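Local coordinates for hydrogen peroxide-inducible genes activator (Corynebacterium glutamicum, PDB 6G1B), which is a LysR-family, OxyR-type transcription regulator that probably senses hydrogen peroxide and controls peroxide-responsive genes, at residues 156-161 with 284-289; 105-110 with 132-137; 171-176 with 279-284. The protein carries 1 engineered substitution. All coordinates share one frame; numbering follows the deposited sequence.

Contact 1 of 3, residues 156-161 with 284-289; sequences MALPSE and GLVYRS. With 1PS (3-pyridinium-1-ylpropane-1-sulfonate), chain E; PEO (hydrogen peroxide), chain H.
M156 and G284 form one antiparallel hydrogen-bonded pair, M156 N giving its proton to G284 O at 3.0 Å and G284 N to M156 O at 2.8 Å, while the short axes of 156-158 and 284-288 diverge at 95°. Three side chains of 156-161 then gather on the face that carries V286. M156 brings its CG and SD up to a single methyl, V286 CG1; its CG lies between the backbone N and the carbonyl carbon (chi1 58°), and the thioether bends at the far end. The CG to CG1 distance of 3.3 Å is tighter than normal packing, and V286 has CG1 nearly eclipsed with its own N (chi1 3°), so the fine detail of this methyl is doubtful. L158 packs over the backbone of G284: its CG stands 3.7 Å from G284 CA, and both branches lie over the same carbon. L158 CD2 also slides past V286 CG1 at 4.0 Å. Beyond the cis peptide before P159 the chain turns back, putting S160 CB 4.1 Å from V286 CG1, while S160 OG is hydrogen-bonded to E167. Further along the second strand, Y287 OH lies 2.9 Å from peroxide atom O2, a possible hydrogen bond, with O2 at the ring edge in its plane; K166, E167, I168 and E298 complete that pocket. S289 O approaches pyridinium carbon C1 of the bound propanesulfonate at 3.3 Å. Helix 139-147 covers the M156 and V286 face through T139, L143 and L146. L285 and Y287 instead meet helix 294-317 at L304 and A294, so strand 278-288 is sandwiched between two helices of the LysR substrate-binding domain, with strand 165-180 alongside it.

Contact 2 of 3, residues 105-110 with 132-137; sequences VGIIPT and PHIVED. With NA (sodium ion), chain F.
V105, G106 and I107 pair in parallel with I134, V135 and E136, as two strands of a beta-alpha-beta crossover, as expected in the periplasmic-binding-protein-like fold. In the backbone, V105 N donates to H133 O at 2.7 Å, V105 O accepts from V135 N, and I107 N donates to V135 O, the latter two bonds both 2.9 Å. The last rung, D137 N to I107 O, is stretched to 3.3 Å and bent to 146° where the strands end. CA-H...O contacts fill in between, such as G106 CA on V135 O at 3.1 Å. D137 O is flanked by I108 CA and by the ring of P109, whose CD lies 3.4 Å from it.

Apolar packing is concentrated on I134. Its CG1 stands opposite the carbonyl carbon (chi1 -49°) and a bend at chi2 swings CD1 to 3.9 Å from V105 CB, while CG2 touches I107 CD1 where the two side chains cross. On the other face V135 rests on L145 of helix 139-147. I134 and V135 pair with a strand of a neighbouring subunit, continuing the sheet.

The polar side chains find partners beyond the two strands. In one of its two conformers, E136 has CG anti to the backbone N and a bend at chi2 that lays OE2 3.2 Å from P109 CA; both oxygens are hydrogen-bonded to a neighbouring subunit. D137, part of a peroxide pocket with H141 and L145, is hydrogen-bonded through OD2 to H141 ND1. Four residues earlier, H133 NE2 binds a sodium ion in the plane of its ring at 2.9 Å, alongside E131 OE1.

Contact 3 of 3, residues 171-176 with 279-284; sequences YDEDFI and ANRRIG
Strands 165-180 and 278-288 form a long antiparallel ribbon, in which Y171 pairs with I283, D172 with R282, E173 with R281 and D174 with N280. Main-chain bonds run from I283 N to Y171 O, both ways between E173 and R281, and from F175 N to A279 O; the Y171 N to I283 O bond is weak.

One face holds Y171, E173, R281 and I283. I283 CB sits over the Y171 ring in a CH-pi contact, 4.0 Å from the centroid and 25° off the normal. A chi1 of 66° tucks R281 CG over the backbone, and the chain then runs straight beside E173 into a salt bridge in which NE and NH2 both reach E173 OE1 at 2.9 Å, lying with it in the guanidinium plane but above one face of the carboxylate. S257 holds E173 OE2, D206 O takes R281 NH1 and T110 O its NH2, and F175 turns its ring edge to N280 CA.

On the other face D172 and R282 are exposed. R282 folds back into a side-on salt bridge with D172, NH2 on OD1 at 2.9 Å and NE on OD2 at a modelled 2.5 Å, too short to take literally. A water bridges D174 OD2 and N280 ND2, while N325 binds D174 OD1.

Such paired crossover strands are consistent with the hinge linking the two subdomains of LysR-type regulatory domains.

All three contacts belong to one mixed sheet system in the LysR substrate-binding domain. Contact 2 closes first along the chain; contact 1 then opens, and contact 3 falls within the span it encloses. Their centres lie about 13 Å (1 to 2), 14 Å (1 to 3) and 18 Å (2 to 3) apart. Contacts 1 and 3 share G284 on strand 278-288, and L158 N probably bonds to R282 O where they meet. I108 of contact 2 packs on M156, while T110 O probably accepts from R281 NH2, tying the loop after strand 101-107 to the crossing strands. The core sheet of one subdomain thus continues directly into the probable hinge.

Contact 1 of 3, residues 156-161 with 284-289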
loop_
_atom_site.group_PDB
_atom_site.type_symbol
_atom_site.label_atom_id
_atom_site.label_comp_id
_atom_site.label_asym_id
_atom_site.label_seq_id
_atom_site.Cartn_x
_atom_site.Cartn_y
_atom_site.Cartn_z
ATOM N N MET A 156 -6.734 -24.301 23.582
ATOM C CA MET A 156 -7.262 -23.379 24.578
ATOM C C MET A 156 -7.648 -24.088 25.883
ATOM O O MET A 156 -7.555 -25.306 25.981
ATOM C CB MET A 156 -8.465 -22.660 23.968
ATOM C CG MET A 156 -9.577 -23.601 23.504
ATOM S SD MET A 156 -10.984 -22.753 22.759
ATOM C CE MET A 156 -11.800 -22.296 24.272
ATOM N N ALA A 157 -8.066 -23.317 26.880
ATOM C CA ALA A 157 -8.526 -23.878 28.173
ATOM C C ALA A 157 -9.912 -24.494 28.033
ATOM O O ALA A 157 -10.798 -23.924 27.402
ATOM C CB ALA A 157 -8.545 -22.802 29.252
ATOM N N LEU A 158 -10.079 -25.676 28.567
ATOM C CA LEU A 158 -11.373 -26.353 28.613
ATOM C C LEU A 158 -11.980 -26.129 29.984
ATOM O O LEU A 158 -11.250 -25.950 30.966
ATOM C CB LEU A 158 -11.225 -27.858 28.377
ATOM C CG LEU A 158 -10.421 -28.259 27.145
ATOM C CD1 LEU A 158 -10.484 -29.768 27.010
ATOM C CD2 LEU A 158 -10.901 -27.559 25.872
ATOM N N PRO A 159 -13.309 -26.137 30.077
ATOM C CA PRO A 159 -14.264 -26.319 28.980
ATOM C C PRO A 159 -14.322 -25.082 28.106
ATOM O O PRO A 159 -14.099 -23.980 28.584
ATOM C CB PRO A 159 -15.580 -26.596 29.703
ATOM C CG PRO A 159 -15.424 -25.942 31.028
ATOM C CD PRO A 159 -13.977 -26.062 31.390
ATOM N N SER A 160 -14.555 -25.290 26.824
ATOM C CA SER A 160 -14.703 -24.193 25.862
ATOM C C SER A 160 -16.082 -23.577 25.991
ATOM O O SER A 160 -16.239 -22.385 25.806
ATOM C CB SER A 160 -14.536 -24.711 24.437
ATOM O OG SER A 160 -15.596 -25.565 24.057
ATOM N N GLU A 161 -17.080 -24.427 26.250
ATOM C CA GLU A 161 -18.488 -24.031 26.340
ATOM C C GLU A 161 -18.990 -23.397 25.048
ATOM O O GLU A 161 -19.867 -22.539 25.059
ATOM C CB GLU A 161 -18.733 -23.187 27.615
ATOM C CG GLU A 161 -18.465 -24.084 28.830
ATOM C CD GLU A 161 -18.657 -23.479 30.196
ATOM O OE1 GLU A 161 -18.816 -24.262 31.176
ATOM O OE2 GLU A 161 -18.616 -22.235 30.292
ATOM N N GLY A 284 -6.816 -28.030 26.031
ATOM C CA GLY A 284 -7.422 -28.937 25.051
ATOM C C GLY A 284 -7.416 -28.416 23.623
ATOM O O GLY A 284 -7.128 -27.260 23.370
ATOM N N LEU A 285 -7.732 -29.278 22.681
ATOM C CA LEU A 285 -7.928 -28.878 21.279
ATOM C C LEU A 285 -9.430 -28.827 21.033
ATOM O O LEU A 285 -10.121 -29.783 21.380
ATOM C CB LEU A 285 -7.307 -29.881 20.359
ATOM C CG LEU A 285 -5.866 -29.811 19.964
ATOM C CD1 LEU A 285 -5.703 -30.774 18.774
ATOM C CD2 LEU A 285 -5.450 -28.401 19.569
ATOM N N VAL A 286 -9.949 -27.730 20.489
ATOM C CA VAL A 286 -11.365 -27.668 20.161
ATOM C C VAL A 286 -11.592 -27.504 18.655
ATOM O O VAL A 286 -10.928 -26.706 17.998
ATOM C CB VAL A 286 -12.221 -26.758 21.108
ATOM C CG1 VAL A 286 -11.390 -26.062 22.148
ATOM C CG2 VAL A 286 -13.169 -25.835 20.397
ATOM N N TYR A 287 -12.523 -28.272 18.105
ATOM C CA TYR A 287 -12.775 -28.229 16.655
ATOM C C TYR A 287 -14.262 -28.350 16.348
ATOM O O TYR A 287 -15.034 -28.689 17.230
ATOM C CB TYR A 287 -11.930 -29.281 15.948
ATOM C CG TYR A 287 -12.327 -30.712 16.226
ATOM C CD1 TYR A 287 -11.777 -31.425 17.295
ATOM C CD2 TYR A 287 -13.234 -31.368 15.396
ATOM C CE1 TYR A 287 -12.126 -32.748 17.528
ATOM C CE2 TYR A 287 -13.592 -32.691 15.604
ATOM C CZ TYR A 287 -13.057 -33.375 16.678
ATOM O OH TYR A 287 -13.451 -34.677 16.864
ATOM N N ARG A 288 -14.655 -28.036 15.119
ATOM C CA ARG A 288 -16.075 -28.082 14.711
ATOM C C ARG A 288 -16.531 -29.523 14.553
ATOM O O ARG A 288 -15.888 -30.303 13.831
ATOM C CB ARG A 288 -16.280 -27.332 13.390
ATOM C CG ARG A 288 -15.869 -25.867 13.324
ATOM C CD ARG A 288 -16.134 -25.297 11.908
ATOM N NE ARG A 288 -15.214 -25.890 10.940
ATOM C CZ ARG A 288 -13.939 -25.555 10.764
ATOM N NH1 ARG A 288 -13.364 -24.549 11.442
ATOM N NH2 ARG A 288 -13.225 -26.241 9.891
ATOM N N SER A 289 -17.649 -29.892 15.184
ATOM C CA SER A 289 -18.340 -31.205 14.924
ATOM C C SER A 289 -18.536 -31.586 13.461
ATOM O O SER A 289 -18.537 -32.765 13.123
ATOM C CB SER A 289 -19.749 -31.196 15.502
ATOM O OG SER A 289 -19.623 -31.268 16.865
HETATM N N1 1PS E . -17.861 -35.996 11.255
HETATM C C1 1PS E . -18.558 -34.984 10.672
HETATM C C2 1PS E . -18.752 -34.968 9.300
HETATM C C3 1PS E . -17.349 -36.985 10.472
HETATM C C4 1PS E . -17.545 -36.967 9.098
HETATM C C5 1PS E . -18.243 -35.959 8.528
HETATM C C6 1PS E . -17.622 -36.013 12.693
HETATM C C7 1PS E . -18.900 -36.141 13.520
HETATM C C8 1PS E . -18.633 -35.621 14.933
HETATM S S1 1PS E . -19.802 -36.379 16.087
HETATM O O1 1PS E . -19.671 -35.755 17.454
HETATM O O2 1PS E . -19.589 -37.869 16.166
HETATM O O3 1PS E . -21.212 -36.293 15.558
HETATM O O1 PEO H . -13.373 -35.732 20.585
HETATM O O2 PEO H . -12.779 -36.173 19.301
#

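Contact 2 of 3, residues 105-110 with 132-137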
loop_
_atom_site.group_PDB
_atom_site.type_symbol
_atom_site.label_atom_id
_atom_site.label_comp_id
_atom_site.label_asym_id
_atom_site.label_seq_id
_atom_site.Cartn_x
_atom_site.Cartn_y
_atom_site.Cartn_z
ATOM N N VAL A 105 -3.947 -23.678 13.014
ATOM C CA VAL A 105 -4.119 -23.852 14.452
ATOM C C VAL A 105 -4.209 -22.498 15.178
ATOM O O VAL A 105 -3.298 -21.686 15.063
ATOM C CB VAL A 105 -2.936 -24.662 15.057
ATOM C CG1 VAL A 105 -3.231 -25.089 16.483
ATOM C CG2 VAL A 105 -2.661 -25.916 14.223
ATOM N N GLY A 106 -5.307 -22.273 15.909
ATOM C CA GLY A 106 -5.390 -21.160 16.866
ATOM C C GLY A 106 -4.778 -21.551 18.210
ATOM O O GLY A 106 -4.998 -22.661 18.655
ATOM N N ILE A 107 -3.990 -20.684 18.845
ATOM C CA ILE A 107 -3.412 -20.969 20.169
ATOM C C ILE A 107 -3.546 -19.729 21.049
ATOM O O ILE A 107 -3.235 -18.621 20.609
ATOM C CB ILE A 107 -1.904 -21.376 20.128
ATOM C CG1 ILE A 107 -1.670 -22.496 19.118
ATOM C CG2 ILE A 107 -1.412 -21.863 21.493
ATOM C CD1 ILE A 107 -0.215 -22.925 18.990
ATOM N N ILE A 108 -4.000 -19.926 22.281
ATOM C CA ILE A 108 -4.147 -18.826 23.234
ATOM C C ILE A 108 -2.786 -18.211 23.597
ATOM O O ILE A 108 -1.781 -18.920 23.586
ATOM C CB ILE A 108 -4.935 -19.210 24.518
ATOM C CG1 ILE A 108 -4.348 -20.445 25.220
ATOM C CG2 ILE A 108 -6.400 -19.456 24.183
ATOM C CD1 ILE A 108 -4.985 -20.740 26.573
ATOM N N PRO A 109 -2.762 -16.889 23.908
ATOM C CA PRO A 109 -1.487 -16.182 24.152
ATOM C C PRO A 109 -0.668 -16.641 25.369
ATOM O O PRO A 109 0.545 -16.454 25.364
ATOM C CB PRO A 109 -1.912 -14.716 24.349
ATOM C CG PRO A 109 -3.307 -14.629 23.871
ATOM C CD PRO A 109 -3.912 -15.975 24.047
ATOM N N THR A 110 -1.302 -17.196 26.398
ATOM C CA THR A 110 -0.556 -17.671 27.582
ATOM C C THR A 110 -0.052 -19.111 27.476
ATOM O O THR A 110 0.516 -19.633 28.432
ATOM C CB THR A 110 -1.391 -17.524 28.871
ATOM O OG1 THR A 110 -2.640 -18.210 28.742
ATOM C CG2 THR A 110 -1.645 -16.027 29.156
ATOM N N PRO A 132 1.907 -26.403 8.688
ATOM C CA PRO A 132 1.220 -25.770 9.824
ATOM C C PRO A 132 1.055 -24.268 9.606
ATOM O O PRO A 132 1.959 -23.631 9.048
ATOM C CB PRO A 132 2.162 -26.028 11.003
ATOM C CG PRO A 132 3.511 -26.109 10.375
ATOM C CD PRO A 132 3.325 -26.670 8.974
ATOM N N HIS A 133 -0.096 -23.720 10.002
ATOM C CA HIS A 133 -0.327 -22.280 10.023
ATOM C C HIS A 133 -0.854 -21.898 11.392
ATOM O O HIS A 133 -1.880 -22.419 11.811
ATOM C CB HIS A 133 -1.314 -21.881 8.926
ATOM C CG HIS A 133 -0.822 -22.217 7.561
ATOM N ND1 HIS A 133 0.175 -21.499 6.940
ATOM C CD2 HIS A 133 -1.132 -23.240 6.725
ATOM C CE1 HIS A 133 0.450 -22.054 5.768
ATOM N NE2 HIS A 133 -0.319 -23.120 5.618
ATOM N N ILE A 134 -0.164 -20.998 12.084
ATOM C CA ILE A 134 -0.488 -20.662 13.460
ATOM C C ILE A 134 -1.047 -19.259 13.561
ATOM O O ILE A 134 -0.466 -18.313 12.999
ATOM C CB ILE A 134 0.757 -20.737 14.383
ATOM C CG1 ILE A 134 1.523 -22.049 14.201
ATOM C CG2 ILE A 134 0.356 -20.554 15.833
ATOM C CD1 ILE A 134 0.733 -23.285 14.569
ATOM N N VAL A 135 -2.166 -19.155 14.271
ATOM C CA VAL A 135 -2.794 -17.914 14.650
ATOM C C VAL A 135 -2.806 -17.883 16.177
ATOM O O VAL A 135 -3.362 -18.754 16.811
ATOM C CB VAL A 135 -4.243 -17.819 14.093
ATOM C CG1 VAL A 135 -4.961 -16.592 14.616
ATOM C CG2 VAL A 135 -4.217 -17.725 12.580
ATOM N N GLU A 136 -2.191 -16.869 16.762
ATOM C CA GLU A 136 -2.196 -16.667 18.202
ATOM C C GLU A 136 -3.116 -15.503 18.532
ATOM O O GLU A 136 -2.902 -14.401 18.042
ATOM C CB GLU A 136 -0.783 -16.404 18.700
ATOM C CG GLU A 136 -0.670 -16.238 20.215
ATOM C CD GLU A 136 0.240 -15.118 20.658
ATOM O OE1 GLU A 136 0.795 -14.364 19.870
ATOM O OE2 GLU A 136 0.456 -14.995 21.846
ATOM N N ASP A 137 -4.146 -15.759 19.345
ATOM C CA ASP A 137 -5.083 -14.719 19.770
ATOM C C ASP A 137 -5.927 -15.152 20.975
ATOM O O ASP A 137 -5.917 -16.311 21.368
ATOM C CB ASP A 137 -5.997 -14.311 18.588
ATOM C CG ASP A 137 -6.477 -12.842 18.644
ATOM O OD1 ASP A 137 -6.859 -12.347 17.577
ATOM O OD2 ASP A 137 -6.498 -12.181 19.721
HETATM NA NA NA F . -0.527 -24.501 3.053
#

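Contact 3 of 3, residues 171-176 with 279-284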
loop_
_atom_site.group_PDB
_atom_site.type_symbol
_atom_site.label_atom_id
_atom_site.label_comp_id
_atom_site.label_asym_id
_atom_site.label_seq_id
_atom_site.Cartn_x
_atom_site.Cartn_y
_atom_site.Cartn_z
ATOM N N TYR A 171 -3.771 -31.930 28.329
ATOM C CA TYR A 171 -3.022 -31.993 29.566
ATOM C C TYR A 171 -3.521 -30.990 30.610
ATOM O O TYR A 171 -4.126 -29.976 30.254
ATOM C CB TYR A 171 -1.535 -31.739 29.332
ATOM C CG TYR A 171 -1.192 -30.473 28.585
ATOM C CD1 TYR A 171 -1.082 -29.265 29.250
ATOM C CD2 TYR A 171 -0.906 -30.504 27.219
ATOM C CE1 TYR A 171 -0.739 -28.109 28.583
ATOM C CE2 TYR A 171 -0.564 -29.350 26.540
ATOM C CZ TYR A 171 -0.468 -28.167 27.221
ATOM O OH TYR A 171 -0.124 -27.059 26.540
ATOM N N ASP A 172 -3.225 -31.297 31.881
ATOM C CA ASP A 172 -3.378 -30.359 32.971
ATOM C C ASP A 172 -2.041 -29.706 33.234
ATOM O O ASP A 172 -1.045 -30.379 33.384
ATOM C CB ASP A 172 -3.871 -31.089 34.238
ATOM C CG ASP A 172 -5.213 -31.735 34.035
ATOM O OD1 ASP A 172 -5.423 -32.952 34.274
ATOM O OD2 ASP A 172 -6.069 -31.022 33.477
ATOM N N GLU A 173 -2.028 -28.391 33.308
ATOM C CA GLU A 173 -0.808 -27.613 33.526
ATOM C C GLU A 173 -0.962 -26.878 34.842
ATOM O O GLU A 173 -1.905 -26.134 35.030
ATOM C CB GLU A 173 -0.572 -26.627 32.383
ATOM C CG GLU A 173 0.533 -25.625 32.635
ATOM C CD GLU A 173 0.910 -24.793 31.407
ATOM O OE1 GLU A 173 0.044 -24.562 30.511
ATOM O OE2 GLU A 173 2.096 -24.379 31.367
ATOM N N ASP A 174 -0.037 -27.119 35.741
ATOM C CA ASP A 174 -0.026 -26.433 37.014
ATOM C C ASP A 174 0.402 -24.989 36.852
ATOM O O ASP A 174 1.036 -24.640 35.861
ATOM C CB ASP A 174 0.928 -27.108 38.005
ATOM C CG ASP A 174 0.432 -28.448 38.477
ATOM O OD1 ASP A 174 1.316 -29.306 38.706
ATOM O OD2 ASP A 174 -0.800 -28.682 38.615
ATOM N N PHE A 175 0.038 -24.170 37.836
ATOM C CA PHE A 175 0.556 -22.820 37.987
ATOM C C PHE A 175 1.574 -22.793 39.113
ATOM O O PHE A 175 1.637 -23.698 39.935
ATOM C CB PHE A 175 -0.571 -21.818 38.280
ATOM C CG PHE A 175 -1.430 -21.523 37.104
ATOM C CD1 PHE A 175 -2.394 -22.402 36.707
ATOM C CD2 PHE A 175 -1.250 -20.360 36.400
ATOM C CE1 PHE A 175 -3.162 -22.156 35.594
ATOM C CE2 PHE A 175 -2.013 -20.084 35.298
ATOM C CZ PHE A 175 -2.964 -20.988 34.861
ATOM N N ILE A 176 2.398 -21.757 39.108
ATOM C CA ILE A 176 3.331 -21.460 40.184
ATOM C C ILE A 176 2.971 -20.064 40.673
ATOM O O ILE A 176 2.385 -19.289 39.945
ATOM C CB ILE A 176 4.812 -21.560 39.704
ATOM C CG1 ILE A 176 5.762 -21.468 40.896
ATOM C CG2 ILE A 176 5.166 -20.510 38.663
ATOM C CD1 ILE A 176 7.093 -22.146 40.662
ATOM N N ALA A 279 -4.160 -26.087 41.646
ATOM C CA ALA A 279 -3.983 -24.800 40.987
ATOM C C ALA A 279 -3.417 -25.091 39.597
ATOM O O ALA A 279 -2.232 -25.148 39.418
ATOM C CB ALA A 279 -3.073 -23.879 41.786
ATOM N N ASN A 280 -4.315 -25.352 38.661
ATOM C CA ASN A 280 -3.950 -25.771 37.332
ATOM C C ASN A 280 -4.910 -25.245 36.235
ATOM O O ASN A 280 -5.777 -24.448 36.525
ATOM C CB ASN A 280 -3.783 -27.313 37.306
ATOM C CG ASN A 280 -5.080 -28.048 37.487
ATOM O OD1 ASN A 280 -6.133 -27.441 37.589
ATOM N ND2 ASN A 280 -4.999 -29.376 37.562
ATOM N N ARG A 281 -4.702 -25.672 34.995
ATOM C CA ARG A 281 -5.636 -25.409 33.889
ATOM C C ARG A 281 -5.655 -26.617 32.977
ATOM O O ARG A 281 -4.638 -27.268 32.830
ATOM C CB ARG A 281 -5.261 -24.162 33.086
ATOM C CG ARG A 281 -3.939 -24.268 32.314
ATOM C CD ARG A 281 -3.654 -22.960 31.594
ATOM N NE ARG A 281 -2.377 -22.935 30.922
ATOM C CZ ARG A 281 -1.916 -21.892 30.224
ATOM N NH1 ARG A 281 -2.641 -20.789 30.105
ATOM N NH2 ARG A 281 -0.715 -21.946 29.658
ATOM N N ARG A 282 -6.821 -26.910 32.420
ATOM C CA ARG A 282 -6.988 -28.027 31.504
ATOM C C ARG A 282 -6.871 -27.465 30.081
ATOM O O ARG A 282 -7.715 -26.703 29.643
ATOM C CB ARG A 282 -8.339 -28.718 31.741
ATOM C CG ARG A 282 -8.822 -29.705 30.665
ATOM C CD ARG A 282 -7.974 -30.946 30.523
ATOM N NE ARG A 282 -7.812 -31.711 31.753
ATOM C CZ ARG A 282 -8.439 -32.840 32.084
ATOM N NH1 ARG A 282 -9.374 -33.395 31.315
ATOM N NH2 ARG A 282 -8.130 -33.422 33.237
ATOM N N ILE A 283 -5.789 -27.795 29.390
ATOM C CA ILE A 283 -5.591 -27.369 28.010
ATOM C C ILE A 283 -6.140 -28.452 27.090
ATOM O O ILE A 283 -5.970 -29.639 27.351
ATOM C CB ILE A 283 -4.099 -27.081 27.713
ATOM C CG1 ILE A 283 -3.619 -25.880 28.526
ATOM C CG2 ILE A 283 -3.855 -26.793 26.221
ATOM C CD1 ILE A 283 -4.388 -24.597 28.339
ATOM N N GLY A 284 -6.816 -28.030 26.031
ATOM C CA GLY A 284 -7.422 -28.937 25.051
ATOM C C GLY A 284 -7.416 -28.416 23.623
ATOM O O GLY A 284 -7.128 -27.260 23.370
HETATM O O HOH W 1 -2.628 -30.377 37.508
#